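Local coordinates for enolase from the environmental genome shotgun sequencing of the Sargasso Sea (PDB 2QGY), which is of unknown function but, as a magnesium-binding member of the enolase superfamily, probably acts on a carboxylate substrate through an enolate-like intermediate, at residues Glu227-Asp230 and Leu236-Glu239. Numbering follows the deposited sequence. Where two conformers were deposited one is given.
Sequences EPVD and LLTE
Leu236 meets Val229 near the start of helix 234-243, just after the loop that leaves barrel strand 224-226. Its CB lies 3.8 Å from Val229 CG2, and its CD2 methyl meets the other valine methyl, 3.9 Å from Val229 CG1, the two side chains crossing at a slant. Leu236 was deposited in two conformers, so its contacts, above all that of CD2, hold for the one described and are less certain. Leu207 of helix 207-217 touches both side chains and joins this patch to the preceding barrel helix. At Leu237 the same valine meets backbone and side chain together: CG2 stands 3.6 Å from Leu237 N and 3.7 Å from Leu237 CG. Leu237 CG is anti to its own carbonyl carbon (chi1 -84°), which swings the isobutyl group back to the loop and sets CD2 3.7 Å from Val229 CG2. The Asp230 carbonyl O lies 4.2 Å from Leu237 CG, a loose backbone contact with the same leucine branch point. Leu237 also rests on Val248 and Thr250 of strand 248-250, and its side chain is about 12 Å from the bound magnesium ion. Further along the helix, Glu239 turns to Lys211 in a salt bridge, while on the loop Asp230 OD1 pairs with Arg97 of the second subunit. The contact thus packs the loop of a TIM-barrel beta-alpha unit, whose strand 224-226 ends in the magnesium ligand Glu226, against the helix that follows. Between the two segments cohesion comes from dispersion and burial of methyl groups, with Val229 set between two consecutive leucines, while the carboxylates of Asp230 and Glu239 find partners elsewhere.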
loop_
_atom_site.group_PDB
_atom_site.type_symbol
_atom_site.label_atom_id
_atom_site.label_comp_id
_atom_site.label_asym_id
_atom_site.label_seq_id
_atom_site.Cartn_x
_atom_site.Cartn_y
_atom_site.Cartn_z
ATOM N N GLU A 227 -14.664 -8.022 -8.963
ATOM C CA GLU A 227 -13.825 -6.956 -9.493
ATOM C C GLU A 227 -14.227 -6.485 -10.913
ATOM O O GLU A 227 -13.392 -6.418 -11.799
ATOM C CB GLU A 227 -12.356 -7.363 -9.456
ATOM C CG GLU A 227 -11.825 -7.566 -8.044
ATOM C CD GLU A 227 -10.427 -7.056 -7.940
ATOM O OE1 GLU A 227 -9.543 -7.779 -8.449
ATOM O OE2 GLU A 227 -10.222 -5.912 -7.419
ATOM N N PRO A 228 -15.497 -6.073 -11.097
ATOM C CA PRO A 228 -15.912 -5.578 -12.426
ATOM C C PRO A 228 -15.228 -4.236 -12.707
ATOM O O PRO A 228 -15.056 -3.857 -13.875
ATOM C CB PRO A 228 -17.437 -5.406 -12.307
ATOM C CG PRO A 228 -17.695 -5.232 -10.810
ATOM C CD PRO A 228 -16.570 -5.999 -10.084
ATOM N N VAL A 229 -14.850 -3.539 -11.634
ATOM C CA VAL A 229 -14.115 -2.277 -11.739
ATOM C C VAL A 229 -13.067 -2.196 -10.625
ATOM O O VAL A 229 -13.112 -2.964 -9.682
ATOM C CB VAL A 229 -15.043 -1.034 -11.687
ATOM C CG1 VAL A 229 -16.085 -1.084 -12.845
ATOM C CG2 VAL A 229 -15.753 -0.941 -10.375
ATOM N N ASP A 230 -12.171 -1.222 -10.721
ATOM C CA ASP A 230 -11.113 -1.089 -9.722
ATOM C C ASP A 230 -11.718 -0.876 -8.329
ATOM O O ASP A 230 -12.629 -0.080 -8.164
ATOM C CB ASP A 230 -10.177 0.079 -10.065
ATOM C CG ASP A 230 -8.871 0.003 -9.300
ATOM O OD1 ASP A 230 -8.883 0.320 -8.099
ATOM O OD2 ASP A 230 -7.832 -0.351 -9.909
ATOM N N LEU A 236 -17.615 3.987 -9.397
ATOM C CA LEU A 236 -17.928 3.001 -10.444
ATOM C C LEU A 236 -18.490 1.717 -9.871
ATOM O O LEU A 236 -19.382 1.101 -10.464
ATOM C CB LEU A 236 -16.700 2.672 -11.288
ATOM C CG LEU A 236 -16.567 3.361 -12.635
ATOM C CD1 LEU A 236 -16.309 4.852 -12.451
ATOM C CD2 LEU A 236 -15.456 2.696 -13.457
ATOM N N LEU A 237 -17.982 1.305 -8.710
ATOM C CA LEU A 237 -18.520 0.089 -8.078
ATOM C C LEU A 237 -20.006 0.268 -7.793
ATOM O O LEU A 237 -20.837 -0.628 -8.056
ATOM C CB LEU A 237 -17.800 -0.232 -6.758
ATOM C CG LEU A 237 -16.489 -1.005 -6.742
ATOM C CD1 LEU A 237 -15.893 -0.884 -5.327
ATOM C CD2 LEU A 237 -16.727 -2.458 -7.108
ATOM N N THR A 238 -20.348 1.411 -7.215
ATOM C CA THR A 238 -21.745 1.673 -6.902
ATOM C C THR A 238 -22.553 1.688 -8.199
ATOM O O THR A 238 -23.618 1.103 -8.265
ATOM C CB THR A 238 -21.942 2.956 -6.081
ATOM O OG1 THR A 238 -21.630 4.107 -6.890
ATOM C CG2 THR A 238 -21.064 2.930 -4.789
ATOM N N GLU A 239 -22.026 2.327 -9.229
ATOM C CA GLU A 239 -22.725 2.395 -10.512
ATOM C C GLU A 239 -23.030 0.980 -11.070
ATOM O O GLU A 239 -24.156 0.694 -11.492
ATOM C CB GLU A 239 -21.918 3.217 -11.496
ATOM C CG GLU A 239 -22.399 3.090 -12.926
ATOM C CD GLU A 239 -21.707 4.059 -13.834
ATOM O OE1 GLU A 239 -21.211 5.089 -13.312
ATOM O OE2 GLU A 239 -21.687 3.799 -15.060
#